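PDB 1C3P: protein (hdlp (histone deacetylase-like protein)) from Aquifex aeolicus, which probably acts as a zinc-dependent deacetylase of the histone deacetylase family, with a probable role in acetoin breakdown. Local coordinates for residues A[8-13]-A[30-35]; A[38-43]-A[317-322]; A[250-255]-A[288-293]. One frame throughout, in Å; residues are numbered along the deposited sequence.

Contact 1: residues A[8-13]-A[30-35]; sequences GTLDYG and LLLRFK. Unlike the reference sequence in segment 30-35: Lys35 (reference Leu).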
loop_
_atom_site.group_PDB
_atom_site.type_symbol
_atom_site.label_atom_id
_atom_site.label_comp_id
_atom_site.label_asym_id
_atom_site.label_seq_id
_atom_site.Cartn_x
_atom_site.Cartn_y
_atom_site.Cartn_z
ATOM N N GLY A 8 -11.214 -4.064 -8.899
ATOM C CA GLY A 8 -10.178 -4.919 -9.451
ATOM C C GLY A 8 -10.509 -5.527 -10.798
ATOM O O GLY A 8 -11.579 -5.289 -11.371
ATOM N N THR A 9 -9.560 -6.303 -11.311
ATOM C CA THR A 9 -9.708 -6.998 -12.582
ATOM C C THR A 9 -8.617 -8.054 -12.674
ATOM O O THR A 9 -7.541 -7.892 -12.099
ATOM C CB THR A 9 -9.535 -6.066 -13.792
ATOM O OG1 THR A 9 -9.459 -6.862 -14.983
ATOM C CG2 THR A 9 -8.255 -5.255 -13.670
ATOM N N LEU A 10 -8.891 -9.142 -13.385
ATOM C CA LEU A 10 -7.877 -10.183 -13.539
ATOM C C LEU A 10 -6.789 -9.756 -14.521
ATOM O O LEU A 10 -5.741 -10.402 -14.613
ATOM C CB LEU A 10 -8.504 -11.506 -14.006
ATOM C CG LEU A 10 -9.359 -12.300 -13.015
ATOM C CD1 LEU A 10 -8.530 -12.612 -11.781
ATOM C CD2 LEU A 10 -10.586 -11.517 -12.626
ATOM N N ASP A 11 -7.033 -8.656 -15.235
ATOM C CA ASP A 11 -6.080 -8.142 -16.216
ATOM C C ASP A 11 -4.720 -7.765 -15.641
ATOM O O ASP A 11 -3.720 -7.762 -16.369
ATOM C CB ASP A 11 -6.673 -6.942 -16.961
ATOM C CG ASP A 11 -7.933 -7.303 -17.725
ATOM O OD1 ASP A 11 -7.934 -8.366 -18.376
ATOM O OD2 ASP A 11 -8.911 -6.526 -17.686
ATOM N N TYR A 12 -4.667 -7.431 -14.349
ATOM C CA TYR A 12 -3.387 -7.087 -13.745
ATOM C C TYR A 12 -2.410 -8.250 -13.958
ATOM O O TYR A 12 -1.192 -8.049 -14.034
ATOM C CB TYR A 12 -3.540 -6.810 -12.241
ATOM C CG TYR A 12 -4.258 -5.516 -11.910
ATOM C CD1 TYR A 12 -5.482 -5.523 -11.235
ATOM C CD2 TYR A 12 -3.695 -4.284 -12.243
ATOM C CE1 TYR A 12 -6.129 -4.331 -10.897
ATOM C CE2 TYR A 12 -4.327 -3.086 -11.909
ATOM C CZ TYR A 12 -5.539 -3.115 -11.236
ATOM O OH TYR A 12 -6.147 -1.927 -10.873
ATOM N N GLY A 13 -2.957 -9.459 -14.072
ATOM C CA GLY A 13 -2.139 -10.649 -14.270
ATOM C C GLY A 13 -1.269 -10.627 -15.513
ATOM O O GLY A 13 -0.280 -11.352 -15.578
ATOM N N LEU A 30 -4.441 -12.383 -8.058
ATOM C CA LEU A 30 -4.413 -13.542 -7.188
ATOM C C LEU A 30 -5.451 -13.360 -6.088
ATOM O O LEU A 30 -6.103 -14.320 -5.711
ATOM C CB LEU A 30 -3.021 -13.741 -6.582
ATOM C CG LEU A 30 -2.796 -14.957 -5.661
ATOM C CD1 LEU A 30 -3.581 -14.797 -4.387
ATOM C CD2 LEU A 30 -3.206 -16.244 -6.379
ATOM N N LEU A 31 -5.597 -12.133 -5.578
ATOM C CA LEU A 31 -6.571 -11.869 -4.515
ATOM C C LEU A 31 -7.969 -12.194 -5.039
ATOM O O LEU A 31 -8.756 -12.854 -4.369
ATOM C CB LEU A 31 -6.552 -10.394 -4.088
ATOM C CG LEU A 31 -6.864 -9.960 -2.638
ATOM C CD1 LEU A 31 -7.532 -8.561 -2.645
ATOM C CD2 LEU A 31 -7.774 -10.934 -1.956
ATOM N N LEU A 32 -8.274 -11.713 -6.236
ATOM C CA LEU A 32 -9.580 -11.958 -6.823
ATOM C C LEU A 32 -9.847 -13.445 -6.972
ATOM O O LEU A 32 -10.916 -13.908 -6.597
ATOM C CB LEU A 32 -9.711 -11.271 -8.189
ATOM C CG LEU A 32 -9.857 -9.744 -8.225
ATOM C CD1 LEU A 32 -10.057 -9.273 -9.666
ATOM C CD2 LEU A 32 -11.057 -9.330 -7.394
ATOM N N ARG A 33 -8.883 -14.183 -7.518
ATOM C CA ARG A 33 -9.069 -15.618 -7.698
ATOM C C ARG A 33 -9.182 -16.318 -6.355
ATOM O O ARG A 33 -9.922 -17.286 -6.214
ATOM C CB ARG A 33 -7.920 -16.216 -8.520
ATOM C CG ARG A 33 -7.904 -15.727 -9.977
ATOM C CD ARG A 33 -7.005 -16.572 -10.873
ATOM N NE ARG A 33 -5.609 -16.537 -10.453
ATOM C CZ ARG A 33 -4.623 -17.174 -11.079
ATOM N NH1 ARG A 33 -4.878 -17.897 -12.159
ATOM N NH2 ARG A 33 -3.377 -17.077 -10.630
ATOM N N PHE A 34 -8.458 -15.813 -5.362
ATOM C CA PHE A 34 -8.480 -16.394 -4.034
ATOM C C PHE A 34 -9.826 -16.150 -3.345
ATOM O O PHE A 34 -10.433 -17.071 -2.791
ATOM C CB PHE A 34 -7.350 -15.801 -3.186
ATOM C CG PHE A 34 -7.179 -16.473 -1.864
ATOM C CD1 PHE A 34 -6.606 -17.733 -1.787
ATOM C CD2 PHE A 34 -7.622 -15.859 -0.689
ATOM C CE1 PHE A 34 -6.468 -18.386 -0.545
ATOM C CE2 PHE A 34 -7.492 -16.491 0.552
ATOM C CZ PHE A 34 -6.910 -17.763 0.622
ATOM N N LYS A 35 -10.331 -14.922 -3.373
ATOM C CA LYS A 35 -11.606 -14.735 -2.710
ATOM C C LYS A 35 -12.717 -15.497 -3.409
ATOM O O LYS A 35 -13.681 -15.898 -2.770
ATOM C CB LYS A 35 -11.956 -13.267 -2.589
ATOM C CG LYS A 35 -11.172 -12.586 -1.480
ATOM C CD LYS A 35 -11.525 -11.131 -1.391
ATOM C CE LYS A 35 -11.148 -10.417 -2.663
ATOM N NZ LYS A 35 -11.844 -10.936 -3.868
#

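Contact 2: residues A[38-43]-A[317-322]; sequences MNLIDE and EVPEKL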
loop_
_atom_site.group_PDB
_atom_site.type_symbol
_atom_site.label_atom_id
_atom_site.label_comp_id
_atom_site.label_asym_id
_atom_site.label_seq_id
_atom_site.Cartn_x
_atom_site.Cartn_y
_atom_site.Cartn_z
ATOM N N MET A 38 -12.535 -19.101 -2.327
ATOM C CA MET A 38 -13.026 -19.186 -0.932
ATOM C C MET A 38 -14.516 -18.820 -0.810
ATOM O O MET A 38 -15.091 -18.859 0.293
ATOM C CB MET A 38 -12.229 -18.226 -0.034
ATOM C CG MET A 38 -10.764 -18.562 0.132
ATOM S SD MET A 38 -10.562 -19.956 1.249
ATOM C CE MET A 38 -11.249 -19.240 2.748
ATOM N N ASN A 39 -15.120 -18.457 -1.940
ATOM C CA ASN A 39 -16.521 -18.041 -2.020
ATOM C C ASN A 39 -16.777 -16.883 -1.074
ATOM O O ASN A 39 -17.789 -16.848 -0.357
ATOM C CB ASN A 39 -17.458 -19.213 -1.700
ATOM C CG ASN A 39 -17.226 -20.390 -2.614
ATOM O OD1 ASN A 39 -17.195 -20.236 -3.827
ATOM N ND2 ASN A 39 -17.058 -21.578 -2.035
ATOM N N LEU A 40 -15.842 -15.933 -1.068
ATOM C CA LEU A 40 -15.959 -14.767 -0.199
ATOM C C LEU A 40 -16.261 -13.466 -0.944
ATOM O O LEU A 40 -16.149 -12.379 -0.381
ATOM C CB LEU A 40 -14.696 -14.596 0.649
ATOM C CG LEU A 40 -14.463 -15.690 1.698
ATOM C CD1 LEU A 40 -13.203 -15.379 2.490
ATOM C CD2 LEU A 40 -15.648 -15.759 2.636
ATOM N N ILE A 41 -16.671 -13.583 -2.202
ATOM C CA ILE A 41 -17.008 -12.402 -2.974
ATOM C C ILE A 41 -18.059 -12.689 -4.059
ATOM O O ILE A 41 -18.044 -13.742 -4.688
ATOM C CB ILE A 41 -15.735 -11.781 -3.619
ATOM C CG1 ILE A 41 -16.101 -10.462 -4.286
ATOM C CG2 ILE A 41 -15.130 -12.724 -4.639
ATOM C CD1 ILE A 41 -16.675 -9.477 -3.338
ATOM N N ASP A 42 -18.976 -11.744 -4.261
ATOM C CA ASP A 42 -20.017 -11.890 -5.280
ATOM C C ASP A 42 -19.813 -10.839 -6.368
ATOM O O ASP A 42 -19.305 -9.758 -6.093
ATOM C CB ASP A 42 -21.402 -11.716 -4.659
ATOM C CG ASP A 42 -21.656 -12.690 -3.528
ATOM O OD1 ASP A 42 -21.467 -13.905 -3.751
ATOM O OD2 ASP A 42 -22.047 -12.243 -2.423
ATOM N N GLU A 43 -20.234 -11.151 -7.592
ATOM C CA GLU A 43 -20.085 -10.241 -8.729
ATOM C C GLU A 43 -20.512 -8.804 -8.509
ATOM O O GLU A 43 -19.841 -7.873 -8.961
ATOM C CB GLU A 43 -20.860 -10.747 -9.949
ATOM C CG GLU A 43 -20.273 -11.961 -10.633
ATOM C CD GLU A 43 -20.989 -12.259 -11.940
ATOM O OE1 GLU A 43 -21.009 -11.367 -12.815
ATOM O OE2 GLU A 43 -21.532 -13.371 -12.095
ATOM N N GLU A 317 -18.091 -13.506 8.235
ATOM C CA GLU A 317 -17.204 -14.201 9.151
ATOM C C GLU A 317 -16.013 -14.744 8.402
ATOM O O GLU A 317 -16.111 -15.094 7.222
ATOM C CB GLU A 317 -17.941 -15.328 9.882
ATOM C CG GLU A 317 -18.375 -14.952 11.298
ATOM C CD GLU A 317 -19.236 -13.699 11.352
ATOM O OE1 GLU A 317 -19.577 -13.266 12.474
ATOM O OE2 GLU A 317 -19.575 -13.147 10.283
ATOM N N VAL A 318 -14.880 -14.788 9.092
ATOM C CA VAL A 318 -13.648 -15.284 8.506
ATOM C C VAL A 318 -13.580 -16.781 8.717
ATOM O O VAL A 318 -13.590 -17.241 9.850
ATOM C CB VAL A 318 -12.417 -14.645 9.183
ATOM C CG1 VAL A 318 -11.153 -15.135 8.513
ATOM C CG2 VAL A 318 -12.514 -13.130 9.125
ATOM N N PRO A 319 -13.534 -17.568 7.630
ATOM C CA PRO A 319 -13.459 -19.021 7.815
ATOM C C PRO A 319 -12.152 -19.334 8.534
ATOM O O PRO A 319 -11.157 -18.634 8.343
ATOM C CB PRO A 319 -13.479 -19.542 6.381
ATOM C CG PRO A 319 -12.797 -18.427 5.629
ATOM C CD PRO A 319 -13.558 -17.250 6.195
ATOM N N GLU A 320 -12.111 -20.368 9.360
ATOM C CA GLU A 320 -10.845 -20.601 10.027
ATOM C C GLU A 320 -9.864 -21.347 9.140
ATOM O O GLU A 320 -8.660 -21.274 9.346
ATOM C CB GLU A 320 -11.046 -21.337 11.352
ATOM C CG GLU A 320 -11.678 -22.697 11.247
ATOM C CD GLU A 320 -11.733 -23.385 12.596
ATOM O OE1 GLU A 320 -10.654 -23.669 13.162
ATOM O OE2 GLU A 320 -12.851 -23.631 13.095
ATOM N N LYS A 321 -10.378 -22.016 8.118
ATOM C CA LYS A 321 -9.539 -22.801 7.221
ATOM C C LYS A 321 -9.704 -22.414 5.755
ATOM O O LYS A 321 -10.706 -21.807 5.378
ATOM C CB LYS A 321 -9.920 -24.271 7.367
ATOM C CG LYS A 321 -11.379 -24.518 6.958
ATOM C CD LYS A 321 -12.370 -23.718 7.822
ATOM C CE LYS A 321 -13.773 -23.726 7.238
ATOM N NZ LYS A 321 -14.291 -25.114 7.055
ATOM N N LEU A 322 -8.714 -22.761 4.934
ATOM C CA LEU A 322 -8.802 -22.517 3.493
ATOM C C LEU A 322 -9.433 -23.783 2.908
ATOM O O LEU A 322 -9.177 -24.873 3.412
ATOM C CB LEU A 322 -7.423 -22.330 2.868
ATOM C CG LEU A 322 -6.592 -21.134 3.315
ATOM C CD1 LEU A 322 -5.426 -21.003 2.338
ATOM C CD2 LEU A 322 -7.432 -19.863 3.312
#

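Contact 3: residues A[250-255]-A[288-293]; sequences VYLLQL and EGVYLG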
loop_
_atom_site.group_PDB
_atom_site.type_symbol
_atom_site.label_atom_id
_atom_site.label_comp_id
_atom_site.label_asym_id
_atom_site.label_seq_id
_atom_site.Cartn_x
_atom_site.Cartn_y
_atom_site.Cartn_z
ATOM N N VAL A 250 -11.400 13.956 5.426
ATOM C CA VAL A 250 -11.392 12.653 4.792
ATOM C C VAL A 250 -9.991 12.074 4.887
ATOM O O VAL A 250 -9.029 12.823 4.948
ATOM C CB VAL A 250 -11.807 12.760 3.295
ATOM C CG1 VAL A 250 -10.848 13.648 2.523
ATOM C CG2 VAL A 250 -11.848 11.389 2.683
ATOM N N TYR A 251 -9.881 10.751 4.926
ATOM C CA TYR A 251 -8.565 10.122 5.001
ATOM C C TYR A 251 -8.464 8.894 4.093
ATOM O O TYR A 251 -9.474 8.271 3.748
ATOM C CB TYR A 251 -8.246 9.719 6.459
ATOM C CG TYR A 251 -8.836 8.391 6.916
ATOM C CD1 TYR A 251 -8.157 7.191 6.690
ATOM C CD2 TYR A 251 -10.074 8.333 7.564
ATOM C CE1 TYR A 251 -8.688 5.983 7.087
ATOM C CE2 TYR A 251 -10.627 7.103 7.976
ATOM C CZ TYR A 251 -9.928 5.942 7.729
ATOM O OH TYR A 251 -10.443 4.713 8.081
ATOM N N LEU A 252 -7.233 8.575 3.684
ATOM C CA LEU A 252 -6.950 7.390 2.877
ATOM C C LEU A 252 -5.945 6.587 3.688
ATOM O O LEU A 252 -5.091 7.155 4.380
ATOM C CB LEU A 252 -6.331 7.740 1.510
ATOM C CG LEU A 252 -7.173 8.640 0.611
ATOM C CD1 LEU A 252 -6.909 10.085 0.977
ATOM C CD2 LEU A 252 -6.787 8.410 -0.841
ATOM N N LEU A 253 -6.062 5.273 3.601
ATOM C CA LEU A 253 -5.218 4.339 4.347
ATOM C C LEU A 253 -4.632 3.322 3.384
ATOM O O LEU A 253 -5.371 2.717 2.609
ATOM C CB LEU A 253 -6.093 3.616 5.387
ATOM C CG LEU A 253 -5.578 2.388 6.130
ATOM C CD1 LEU A 253 -4.414 2.809 7.019
ATOM C CD2 LEU A 253 -6.713 1.790 6.992
ATOM N N GLN A 254 -3.316 3.126 3.429
ATOM C CA GLN A 254 -2.680 2.164 2.534
ATOM C C GLN A 254 -2.298 0.976 3.401
ATOM O O GLN A 254 -1.754 1.106 4.516
ATOM C CB GLN A 254 -1.481 2.805 1.788
ATOM C CG GLN A 254 -0.109 2.589 2.369
ATOM C CD GLN A 254 0.671 1.482 1.667
ATOM O OE1 GLN A 254 1.138 1.634 0.519
ATOM N NE2 GLN A 254 0.819 0.357 2.352
ATOM N N LEU A 255 -2.603 -0.202 2.874
ATOM C CA LEU A 255 -2.438 -1.445 3.597
ATOM C C LEU A 255 -1.538 -2.490 2.984
ATOM O O LEU A 255 -1.981 -3.624 2.766
ATOM C CB LEU A 255 -3.846 -2.030 3.789
ATOM C CG LEU A 255 -4.774 -1.038 4.488
ATOM C CD1 LEU A 255 -6.228 -1.376 4.231
ATOM C CD2 LEU A 255 -4.446 -1.037 5.974
ATOM N N GLU A 288 -14.732 5.797 8.830
ATOM C CA GLU A 288 -14.480 5.228 7.511
ATOM C C GLU A 288 -13.662 6.142 6.599
ATOM O O GLU A 288 -13.818 7.370 6.608
ATOM C CB GLU A 288 -15.793 4.889 6.809
ATOM C CG GLU A 288 -16.608 3.778 7.473
ATOM C CD GLU A 288 -15.835 2.477 7.608
ATOM O OE1 GLU A 288 -15.239 2.022 6.607
ATOM O OE2 GLU A 288 -15.835 1.898 8.714
ATOM N N GLY A 289 -12.795 5.516 5.811
ATOM C CA GLY A 289 -11.949 6.243 4.883
ATOM C C GLY A 289 -11.813 5.472 3.584
ATOM O O GLY A 289 -12.545 4.514 3.365
ATOM N N VAL A 290 -10.878 5.889 2.732
ATOM C CA VAL A 290 -10.638 5.242 1.449
ATOM C C VAL A 290 -9.483 4.262 1.673
ATOM O O VAL A 290 -8.421 4.657 2.170
ATOM C CB VAL A 290 -10.272 6.312 0.375
ATOM C CG1 VAL A 290 -9.942 5.658 -0.980
ATOM C CG2 VAL A 290 -11.454 7.278 0.208
ATOM N N TYR A 291 -9.695 2.994 1.317
ATOM C CA TYR A 291 -8.687 1.956 1.529
ATOM C C TYR A 291 -7.945 1.494 0.268
ATOM O O TYR A 291 -8.554 1.135 -0.749
ATOM C CB TYR A 291 -9.346 0.765 2.220
ATOM C CG TYR A 291 -10.202 1.200 3.390
ATOM C CD1 TYR A 291 -11.583 0.965 3.409
ATOM C CD2 TYR A 291 -9.644 1.908 4.448
ATOM C CE1 TYR A 291 -12.383 1.436 4.462
ATOM C CE2 TYR A 291 -10.428 2.381 5.495
ATOM C CZ TYR A 291 -11.789 2.147 5.499
ATOM O OH TYR A 291 -12.543 2.628 6.548
ATOM N N LEU A 292 -6.621 1.485 0.364
ATOM C CA LEU A 292 -5.763 1.104 -0.759
ATOM C C LEU A 292 -4.847 -0.038 -0.379
ATOM O O LEU A 292 -4.581 -0.259 0.799
ATOM C CB LEU A 292 -4.884 2.299 -1.171
ATOM C CG LEU A 292 -5.552 3.651 -1.434
ATOM C CD1 LEU A 292 -4.456 4.694 -1.794
ATOM C CD2 LEU A 292 -6.557 3.518 -2.550
ATOM N N GLY A 293 -4.349 -0.756 -1.390
ATOM C CA GLY A 293 -3.428 -1.847 -1.131
ATOM C C GLY A 293 -2.043 -1.251 -0.920
ATOM O O GLY A 293 -1.903 -0.101 -0.487
HETATM O O HOH W 1 -12.734 9.831 5.925
#

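Contact 1: residues A[8-13]-A[30-35]
Leu10 and Leu32 mark the nearest backbone approach, their CA atoms 7.2 Å apart, where the loop leaving strand 4-8 passes helix 28-37. No hydrogen bond crosses this gap. The side chain of Leu32 does most of the touching. Its CG lies anti to the carbonyl carbon (chi1 -73°) and its CD1 is carried to the loop backbone, 3.4 Å from Thr9 N. That amide is buried under the methyl and has no partner in the model. The same CD1 meets Leu10 CD2 at 3.8 Å, the two side chains crossing at a slant. The other branch of Leu10 turns to the next helix residue, with CD1 3.7 Å from Arg33 CG. Helix 28-37 packs beside strand 4-8 of the parallel sheet of this alpha/beta fold, where Leu32 also touches Leu6. An ST turn shapes the loop: Thr9 OG1 accepts from Asp11 N at 3.0 Å, nearly straight at 169°. Thr9 OG1 also donates to Asp11 OD2 at 2.8 Å, coming from above the carboxylate plane. Asp11 OD2 has a second partner in Lys48, a salt bridge that ties the turn to strand 46-48.

Contact 2: residues A[38-43]-A[317-322]
Met38 reaches across to Pro319 and Leu322, and its side chain carries most of this contact. Its CB points toward the 317-322 segment. CG lies anti to the carbonyl carbon (chi1 -66°), and the chain then bends at both chi2 and chi3. CB and CG serve as the stem and meet nothing close in the other segment. The first atom to touch is SD, which lies 3.7 Å from Leu322 CD2 and 3.8 Å from Leu322 CA. The sulfur therefore rests on both the backbone and one branch of that leucine. The last bend turns CE toward Pro319. CE stands 3.4 Å from Pro319 CG, tighter than usual van der Waals contact. The methyl also lies 3.7 Å from Lys321 O and 3.9 Å from Leu322 CD2. It rests against the proline ring, a backbone carbonyl and a leucine methyl. Leu40 adds a lighter touch. Its CD1 comes within 4.2 Å of Pro319 CD, at the corner of the ring. No hydrogen bond joins the segments, and the contact is apolar.

Around it, Met38 also touches Ala326 of helix 324-332, while Leu40 packs on Thr307 and Cys311 of helix 299-314. Leu40 O accepts a hydrogen bond from Trp310 NE1. At Asn39 the chain leaves helix 28-37 with positive phi, and two bonds run back into the last turn. This is a Schellman motif, a common way to end an alpha helix; here Met38 before Asn39 and Leu40 after it both pack on the loop between helices 299-314 and 324-332.

Contact 3: residues A[250-255]-A[288-293]
Tyr251 CG sits between its backbone N and carbonyl carbon (chi1 83°), which lays the ring over Gly289, while Tyr291 CG lies anti to its carbonyl carbon (chi1 -47°) and sends its ring back along its own strand. Gly289 CA makes a CH-pi contact 3.7 Å from the centroid of the Tyr251 ring. A CB on that glycine would clash with the ring. Tyr251 OH is hydrogen-bonded to Gly287 O. Tyr291 OH accepts from Gly289 N at 3.0 Å and donates to Glu288 OE1 at 2.8 Å. A phenylalanine in place of Tyr291 would probably leave Gly289 N and Glu288 OE1 without this shared partner, and the Glu288 carboxylate freer to turn. Glu288 also has a salt bridge to Arg283. Strands 250-254 and 290-292 are parallel neighbours at the middle of the sheet, joined through helix 272-286 in a beta-alpha-beta crossover. Tyr251 O accepts from Val290 N, Val290 O from Leu253 N at 2.8 Å, Leu253 O from Leu292 N, and Leu292 O from Leu255 N. On the Tyr291 face, Leu253 CD2 touches Tyr291 CD2 at 3.9 Å. On the other, Leu252 and Val290 lie side by side, CG to CB 3.9 Å. Gln254, on the Leu252 face, reaches Asp168, a zinc ligand, though no zinc is bound here. Water 1 bridges Tyr251 N and Glu288 O.

In the fold
Contacts 1 and 2 adjoin at the end of helix 28-37, their centres 15 Å apart. Lys35 O and Leu40 N probably form a hydrogen bond at 2.8 Å, and Phe34 CZ packs on Leu322 CD2 at 3.5 Å. Contact 3 lies deeper, its centre about 9 Å from that of the chain. It touches neither of the others: nearest atoms are about 8 Å from contact 1 and about 13 Å from contact 2. Along the chain, contact 3 is nested within the long span that contact 2 closes. Only contact 3 borders the zinc site, metal-free in this model, with the Gln254 side chain about 3 Å from that of Asp168 and about 6 Å from that of Asp258.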